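Purine nucleoside phosphorylase (Grouper iridovirus, PDB 3KHS) probably catalyses the phosphorolysis of purine nucleosides such as inosine and guanosine, a step of purine nucleoside salvage. Local coordinates at residues B[96-101]-B[222-227]; B[115-120]-B[205-210]. All blocks are in the same frame, centred on the assembly; numbering follows the deposited sequence.

Contact 1: B[96-101]-B[222-227]; sequences PMRVFK and TIVAKH
Val-224 points at the helix that carries Met-97 and Arg-98, and its CG1 methyl touches both of them. Val-224 CG1 lies 3.9 Å from Met-97 CB. It lies 3.8 Å from Arg-98 CG. With CG1 anti to the backbone N (chi1 172°), this methyl reaches across to the facing helix, while CG2 meets the end of the arginine, 4.0 Å from Arg-98 NH2.

The Arg-98 side chain crosses the valine at about a right angle. The flat guanidinium then turns one face to Val-224, with CG1 4.0 Å above the plane and over its centre. Hydrogen bonds from NH2 to Pro-143 O and from NH1 to Thr-94 OG1 hold the group in this pose. Val-224 also touches Thr-94 and Pro-143, so the valine packs against the same two residues that bond the arginine.

Both segments are helical, parts of helices 95-102 and 219-227. Their axes run nearly parallel, 24° apart, and approach to 9.0 Å. The two helices pack side by side in the alpha/beta fold of the PNP/MTAP phosphorylase family. Pro-96, Met-97 and Phe-100 rest on Met-78 of strand 73-79, and Arg-98 on Ala-7 of helix 3-15.

Met-97 starts toward the second helix but does not stay there. Its chain bends at chi2 (-56°) and again at chi3, so the thioether passes alongside Ala-225. Met-97 SD lies 4.2 Å from Ala-225 CB. The small alanine is consistent with the close approach of the backbones, with the CA atoms of Met-97 and Ala-225 5.8 Å apart. The terminal CE of Met-97 turns back to its own helix and sits 3.6 Å above one face of the Phe-100 ring, offset toward the rim.

Contact 2: B[115-120]-B[205-210]; sequences GGLNPS and ILRLMG
The Arg-207 guanidinium meets Leu-117 O at a slant. The bond from Arg-207 NH2 to Leu-117 O is weak, 3.3 Å long and bent to 123°. The firm bond of NH2 goes to Ala-243 O, while the one from NH1 to Ser-244 O is again weak. Arg-207 also touches Cys-246, which forms a disulfide with Cys-203 of the same helix in a known structure of this protein. The arginine chain is extended from CG to NE, which carries the group out to Leu-117.

The second flat group is the Asn-118 amide. Its OD1 accepts from Ser-120 N at 3.0 Å, in the carbonyl plane and on a lone pair. Ser-120 OG binds Asn-118 OD1 at 2.7 Å, tilted 35° from that plane. ND2 bonds to Asp-212 OD1, which further fixes the amide.

Leu-117 points toward the helix. Its CD1 lies 4.4 Å from Leu-206 CB, and both leucines also touch Val-214 of strand 213-215. Gly-210, with positive phi, closes a Schellman motif after helix 200-208. Beyond strand 107-116 the chain keeps backbone bonds to Asp-212 and then enters the Asx turn of Asn-118.

How the contacts relate
Contacts 1 and 2 lie in the same phosphorylase-family fold but do not touch. Their centres are about 27 Å apart, and their nearest atoms about 15 Å. Along the chain the order is 96-101, 115-120, 205-210, 222-227, so contact 2 is nested inside the loop closed by contact 1. Helix 95-102 leads into strand 107-116, which links the first halves of the two contacts. Helix 200-208 leads through strand 213-215, paired antiparallel with 107-116, to helix 219-227. The mixed sheet thus connects the two contacts. Contact 1 lies nearer the centre of the chain, yet 222-227 also touches the second subunit, through Ile-223. Segment 205-210 reaches both neighbouring subunits of the three-chain assembly.

Contact 1: B[96-101]-B[222-227]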
ATOM      1  N   PRO B  96      17.893   7.737 -10.249  1.00 37.15           N
ATOM      2  CA  PRO B  96      19.362   7.780 -10.182  1.00 32.78           C
ATOM      3  C   PRO B  96      19.991   6.379 -10.279  1.00 34.47           C
ATOM      4  O   PRO B  96      21.116   6.235 -10.750  1.00 38.55           O
ATOM      5  CB  PRO B  96      19.631   8.478  -8.845  1.00 29.60           C
ATOM      6  CG  PRO B  96      18.417   9.373  -8.668  1.00 27.14           C
ATOM      7  CD  PRO B  96      17.283   8.450  -9.111  1.00 30.28           C
ATOM      8  N   MET B  97      19.273   5.342  -9.853  1.00 33.61           N
ATOM      9  CA  MET B  97      19.811   3.986  -9.968  1.00 39.02           C
ATOM     10  C   MET B  97      19.860   3.571 -11.433  1.00 39.38           C
ATOM     11  O   MET B  97      20.760   2.823 -11.850  1.00 40.51           O
ATOM     12  CB  MET B  97      18.969   2.941  -9.219  1.00 34.24           C
ATOM     13  CG  MET B  97      19.197   2.881  -7.717  1.00 35.14           C
ATOM     14  SD  MET B  97      20.885   2.617  -7.224  1.00 37.97           S
ATOM     15  CE  MET B  97      21.399   4.319  -6.830  1.00 31.54           C
ATOM     16  N   ARG B  98      18.874   4.019 -12.205  1.00 35.82           N
ATOM     17  CA  ARG B  98      18.859   3.688 -13.618  1.00 38.36           C
ATOM     18  C   ARG B  98      20.021   4.452 -14.268  1.00 39.30           C
ATOM     19  O   ARG B  98      20.698   3.930 -15.147  1.00 40.73           O
ATOM     20  CB  ARG B  98      17.503   4.051 -14.232  1.00 35.55           C
ATOM     21  CG  ARG B  98      16.375   3.164 -13.736  1.00 37.65           C
ATOM     22  CD  ARG B  98      15.048   3.430 -14.453  1.00 35.11           C
ATOM     23  NE  ARG B  98      13.987   2.506 -14.026  1.00 42.57           N
ATOM     24  CZ  ARG B  98      13.308   2.605 -12.876  1.00 40.16           C
ATOM     25  NH1 ARG B  98      13.569   3.584 -12.038  1.00 28.22           N
ATOM     26  NH2 ARG B  98      12.369   1.718 -12.564  1.00 39.87           N
ATOM     27  N   VAL B  99      20.267   5.672 -13.799  1.00 34.87           N
ATOM     28  CA  VAL B  99      21.375   6.471 -14.314  1.00 34.28           C
ATOM     29  C   VAL B  99      22.706   5.751 -13.987  1.00 36.73           C
ATOM     30  O   VAL B  99      23.569   5.602 -14.852  1.00 37.27           O
ATOM     31  CB  VAL B  99      21.337   7.891 -13.700  1.00 29.62           C
ATOM     32  CG1 VAL B  99      22.574   8.660 -14.040  1.00 33.86           C
ATOM     33  CG2 VAL B  99      20.092   8.641 -14.200  1.00 26.04           C
ATOM     34  N   PHE B 100      22.866   5.310 -12.740  1.00 35.97           N
ATOM     35  CA  PHE B 100      24.062   4.575 -12.344  1.00 37.62           C
ATOM     36  C   PHE B 100      24.321   3.464 -13.350  1.00 37.64           C
ATOM     37  O   PHE B 100      25.430   3.314 -13.826  1.00 43.20           O
ATOM     38  CB  PHE B 100      23.886   3.935 -10.963  1.00 35.18           C
ATOM     39  CG  PHE B 100      24.354   4.802  -9.814  1.00 29.61           C
ATOM     40  CD1 PHE B 100      24.395   6.177  -9.931  1.00 31.29           C
ATOM     41  CD2 PHE B 100      24.683   4.233  -8.603  1.00 25.61           C
ATOM     42  CE1 PHE B 100      24.747   6.959  -8.875  1.00 33.69           C
ATOM     43  CE2 PHE B 100      25.044   5.017  -7.517  1.00 21.87           C
ATOM     44  CZ  PHE B 100      25.075   6.373  -7.650  1.00 32.62           C
ATOM     45  N   LYS B 101      23.298   2.683 -13.669  1.00 37.45           N
ATOM     46  CA  LYS B 101      23.455   1.592 -14.617  1.00 39.36           C
ATOM     47  C   LYS B 101      23.931   2.101 -15.979  1.00 43.75           C
ATOM     48  O   LYS B 101      24.882   1.571 -16.555  1.00 38.96           O
ATOM     49  CB  LYS B 101      22.139   0.844 -14.812  1.00 39.53           C
ATOM     50  CG  LYS B 101      22.214  -0.318 -15.803  1.00 42.22           C
ATOM     51  CD  LYS B 101      20.870  -0.553 -16.456  1.00 47.67           C
ATOM     52  CE  LYS B 101      20.708  -1.984 -16.965  1.00 51.39           C
ATOM     53  NZ  LYS B 101      21.921  -2.463 -17.652  1.00 44.06           N
ATOM     54  N   THR B 222      17.458  -0.809  -4.399  1.00 32.61           N
ATOM     55  CA  THR B 222      18.146  -2.072  -4.674  1.00 33.42           C
ATOM     56  C   THR B 222      17.307  -2.959  -5.585  1.00 32.01           C
ATOM     57  O   THR B 222      17.838  -3.810  -6.293  1.00 34.31           O
ATOM     58  CB  THR B 222      18.488  -2.855  -3.375  1.00 29.46           C
ATOM     59  OG1 THR B 222      17.272  -3.226  -2.693  1.00 34.36           O
ATOM     60  CG2 THR B 222      19.340  -1.989  -2.462  1.00 22.22           C
ATOM     61  N   ILE B 223      15.995  -2.776  -5.569  1.00 31.69           N
ATOM     62  CA  ILE B 223      15.159  -3.573  -6.459  1.00 33.82           C
ATOM     63  C   ILE B 223      15.514  -3.181  -7.900  1.00 32.02           C
ATOM     64  O   ILE B 223      15.653  -4.026  -8.768  1.00 33.30           O
ATOM     65  CB  ILE B 223      13.655  -3.283  -6.284  1.00 32.98           C
ATOM     66  CG1 ILE B 223      13.155  -3.837  -4.950  1.00 26.97           C
ATOM     67  CG2 ILE B 223      12.876  -3.880  -7.476  1.00 26.17           C
ATOM     68  CD1 ILE B 223      11.703  -3.461  -4.678  1.00 22.15           C
ATOM     69  N   VAL B 224      15.636  -1.882  -8.135  1.00 34.44           N
ATOM     70  CA  VAL B 224      15.945  -1.356  -9.451  1.00 34.66           C
ATOM     71  C   VAL B 224      17.396  -1.662  -9.850  1.00 36.87           C
ATOM     72  O   VAL B 224      17.656  -2.069 -10.973  1.00 36.72           O
ATOM     73  CB  VAL B 224      15.667   0.143  -9.478  1.00 32.95           C
ATOM     74  CG1 VAL B 224      16.164   0.744 -10.783  1.00 30.07           C
ATOM     75  CG2 VAL B 224      14.158   0.378  -9.264  1.00 24.45           C
ATOM     76  N   ALA B 225      18.326  -1.484  -8.925  1.00 34.80           N
ATOM     77  CA  ALA B 225      19.726  -1.770  -9.174  1.00 36.45           C
ATOM     78  C   ALA B 225      19.872  -3.243  -9.609  1.00 37.26           C
ATOM     79  O   ALA B 225      20.461  -3.564 -10.649  1.00 36.37           O
ATOM     80  CB  ALA B 225      20.509  -1.526  -7.897  1.00 30.07           C
ATOM     81  N   LYS B 226      19.308  -4.130  -8.798  1.00 39.07           N
ATOM     82  CA  LYS B 226      19.379  -5.564  -9.040  1.00 37.20           C
ATOM     83  C   LYS B 226      18.814  -5.909 -10.394  1.00 38.96           C
ATOM     84  O   LYS B 226      19.356  -6.738 -11.118  1.00 39.13           O
ATOM     85  CB  LYS B 226      18.594  -6.328  -7.984  1.00 39.90           C
ATOM     86  CG  LYS B 226      18.934  -7.816  -7.925  1.00 42.86           C
ATOM     87  CD  LYS B 226      20.387  -8.027  -7.509  1.00 41.38           C
ATOM     88  CE  LYS B 226      20.867  -9.386  -7.950  1.00 50.84           C
ATOM     89  NZ  LYS B 226      20.039 -10.454  -7.354  1.00 52.79           N
ATOM     90  N   HIS B 227      17.701  -5.272 -10.720  1.00 36.86           N
ATOM     91  CA  HIS B 227      17.035  -5.497 -11.976  1.00 34.12           C
ATOM     92  C   HIS B 227      17.923  -5.028 -13.121  1.00 36.83           C
ATOM     93  O   HIS B 227      17.879  -5.593 -14.203  1.00 39.06           O
ATOM     94  CB  HIS B 227      15.697  -4.760 -11.966  1.00 32.70           C
ATOM     95  CG  HIS B 227      15.048  -4.647 -13.312  1.00 35.13           C
ATOM     96  ND1 HIS B 227      15.359  -3.643 -14.205  1.00 35.65           N
ATOM     97  CD2 HIS B 227      14.107  -5.413 -13.918  1.00 33.79           C
ATOM     98  CE1 HIS B 227      14.637  -3.795 -15.303  1.00 35.67           C
ATOM     99  NE2 HIS B 227      13.869  -4.862 -15.153  1.00 40.71           N
TER

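Contact 2: B[115-120]-B[205-210]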
ATOM      1  N   GLY B 115      15.917   2.862  12.203  1.00 29.19           N
ATOM      2  CA  GLY B 115      15.547   2.595  13.577  1.00 28.10           C
ATOM      3  C   GLY B 115      15.693   1.111  13.836  1.00 30.38           C
ATOM      4  O   GLY B 115      15.184   0.292  13.060  1.00 31.70           O
ATOM      5  N   GLY B 116      16.413   0.757  14.898  1.00 29.43           N
ATOM      6  CA  GLY B 116      16.599  -0.644  15.207  1.00 32.55           C
ATOM      7  C   GLY B 116      15.423  -1.253  15.963  1.00 33.85           C
ATOM      8  O   GLY B 116      14.909  -0.653  16.888  1.00 37.75           O
ATOM      9  N   LEU B 117      15.004  -2.441  15.551  1.00 34.26           N
ATOM     10  CA  LEU B 117      13.916  -3.166  16.176  1.00 34.22           C
ATOM     11  C   LEU B 117      14.528  -4.373  16.902  1.00 40.13           C
ATOM     12  O   LEU B 117      14.010  -4.821  17.925  1.00 42.34           O
ATOM     13  CB  LEU B 117      12.935  -3.628  15.102  1.00 32.62           C
ATOM     14  CG  LEU B 117      12.207  -2.474  14.378  1.00 34.52           C
ATOM     15  CD1 LEU B 117      11.657  -2.929  13.055  1.00 26.81           C
ATOM     16  CD2 LEU B 117      11.079  -1.924  15.271  1.00 29.58           C
ATOM     17  N   ASN B 118      15.639  -4.886  16.374  1.00 38.91           N
ATOM     18  CA  ASN B 118      16.329  -6.029  16.960  1.00 38.48           C
ATOM     19  C   ASN B 118      16.817  -5.704  18.373  1.00 39.34           C
ATOM     20  O   ASN B 118      17.597  -4.782  18.576  1.00 41.13           O
ATOM     21  CB  ASN B 118      17.518  -6.432  16.085  1.00 37.07           C
ATOM     22  CG  ASN B 118      18.116  -7.775  16.489  1.00 35.15           C
ATOM     23  OD1 ASN B 118      18.627  -7.940  17.592  1.00 37.81           O
ATOM     24  ND2 ASN B 118      18.038  -8.732  15.602  1.00 31.65           N
ATOM     25  N   PRO B 119      16.394  -6.497  19.360  1.00 41.14           N
ATOM     26  CA  PRO B 119      16.743  -6.335  20.780  1.00 43.81           C
ATOM     27  C   PRO B 119      18.212  -6.081  21.094  1.00 43.62           C
ATOM     28  O   PRO B 119      18.523  -5.414  22.069  1.00 46.60           O
ATOM     29  CB  PRO B 119      16.275  -7.648  21.418  1.00 39.25           C
ATOM     30  CG  PRO B 119      15.208  -8.132  20.489  1.00 41.41           C
ATOM     31  CD  PRO B 119      15.743  -7.794  19.123  1.00 37.69           C
ATOM     32  N   SER B 120      19.112  -6.614  20.282  1.00 40.95           N
ATOM     33  CA  SER B 120      20.531  -6.449  20.577  1.00 44.51           C
ATOM     34  C   SER B 120      21.222  -5.274  19.887  1.00 44.64           C
ATOM     35  O   SER B 120      22.405  -5.047  20.080  1.00 44.32           O
ATOM     36  CB  SER B 120      21.277  -7.741  20.257  1.00 41.71           C
ATOM     37  OG  SER B 120      21.004  -8.125  18.934  1.00 47.83           O
ATOM     38  N   ILE B 205       3.638  -5.137  14.386  1.00 32.26           N
ATOM     39  CA  ILE B 205       3.448  -5.885  13.160  1.00 30.63           C
ATOM     40  C   ILE B 205       4.784  -6.045  12.412  1.00 28.49           C
ATOM     41  O   ILE B 205       5.100  -7.118  11.891  1.00 34.59           O
ATOM     42  CB  ILE B 205       2.437  -5.192  12.286  1.00 36.09           C
ATOM     43  CG1 ILE B 205       1.057  -5.283  12.951  1.00 35.37           C
ATOM     44  CG2 ILE B 205       2.465  -5.805  10.908  1.00 38.22           C
ATOM     45  CD1 ILE B 205       0.049  -4.164  12.484  1.00 25.93           C
ATOM     46  N   LEU B 206       5.591  -4.998  12.410  1.00 25.88           N
ATOM     47  CA  LEU B 206       6.876  -5.050  11.734  1.00 25.58           C
ATOM     48  C   LEU B 206       7.792  -6.099  12.369  1.00 33.69           C
ATOM     49  O   LEU B 206       8.599  -6.726  11.672  1.00 29.26           O
ATOM     50  CB  LEU B 206       7.541  -3.690  11.772  1.00 20.40           C
ATOM     51  CG  LEU B 206       7.314  -2.795  10.560  1.00 29.87           C
ATOM     52  CD1 LEU B 206       5.864  -2.802  10.105  1.00 30.06           C
ATOM     53  CD2 LEU B 206       7.804  -1.403  10.902  1.00 19.08           C
ATOM     54  N   ARG B 207       7.678  -6.278  13.689  1.00 37.84           N
ATOM     55  CA  ARG B 207       8.487  -7.262  14.392  1.00 38.43           C
ATOM     56  C   ARG B 207       7.960  -8.617  14.045  1.00 39.65           C
ATOM     57  O   ARG B 207       8.718  -9.547  13.807  1.00 43.47           O
ATOM     58  CB  ARG B 207       8.400  -7.086  15.891  1.00 41.55           C
ATOM     59  CG  ARG B 207       9.290  -6.009  16.365  1.00 49.39           C
ATOM     60  CD  ARG B 207       9.325  -5.933  17.857  1.00 48.33           C
ATOM     61  NE  ARG B 207      10.362  -4.990  18.190  1.00 60.27           N
ATOM     62  CZ  ARG B 207      10.518  -4.453  19.382  1.00 66.69           C
ATOM     63  NH1 ARG B 207       9.686  -4.787  20.363  1.00 70.05           N
ATOM     64  NH2 ARG B 207      11.485  -3.562  19.576  1.00 67.38           N
ATOM     65  N   LEU B 208       6.647  -8.735  14.009  1.00 36.55           N
ATOM     66  CA  LEU B 208       6.046 -10.000  13.663  1.00 37.35           C
ATOM     67  C   LEU B 208       6.476 -10.381  12.232  1.00 39.21           C
ATOM     68  O   LEU B 208       6.503 -11.555  11.902  1.00 41.00           O
ATOM     69  CB  LEU B 208       4.534  -9.874  13.774  1.00 38.41           C
ATOM     70  CG  LEU B 208       3.596 -11.076  13.782  1.00 50.66           C
ATOM     71  CD1 LEU B 208       4.248 -12.318  14.389  1.00 55.37           C
ATOM     72  CD2 LEU B 208       2.362 -10.666  14.607  1.00 53.32           C
ATOM     73  N   MET B 209       6.815  -9.404  11.384  1.00 33.85           N
ATOM     74  CA  MET B 209       7.236  -9.751  10.013  1.00 35.67           C
ATOM     75  C   MET B 209       8.710 -10.145   9.928  1.00 31.01           C
ATOM     76  O   MET B 209       9.188 -10.539   8.871  1.00 33.90           O
ATOM     77  CB  MET B 209       6.963  -8.600   9.035  1.00 23.92           C
ATOM     78  CG  MET B 209       5.538  -8.488   8.594  1.00 31.45           C
ATOM     79  SD  MET B 209       5.170  -6.839   7.949  1.00 40.68           S
ATOM     80  CE  MET B 209       3.454  -7.156   7.324  1.00 41.03           C
ATOM     81  N   GLY B 210       9.425 -10.021  11.035  1.00 26.25           N
ATOM     82  CA  GLY B 210      10.827 -10.376  11.029  1.00 27.89           C
ATOM     83  C   GLY B 210      11.775  -9.224  10.710  1.00 29.71           C
ATOM     84  O   GLY B 210      12.877  -9.446  10.206  1.00 29.36           O
TER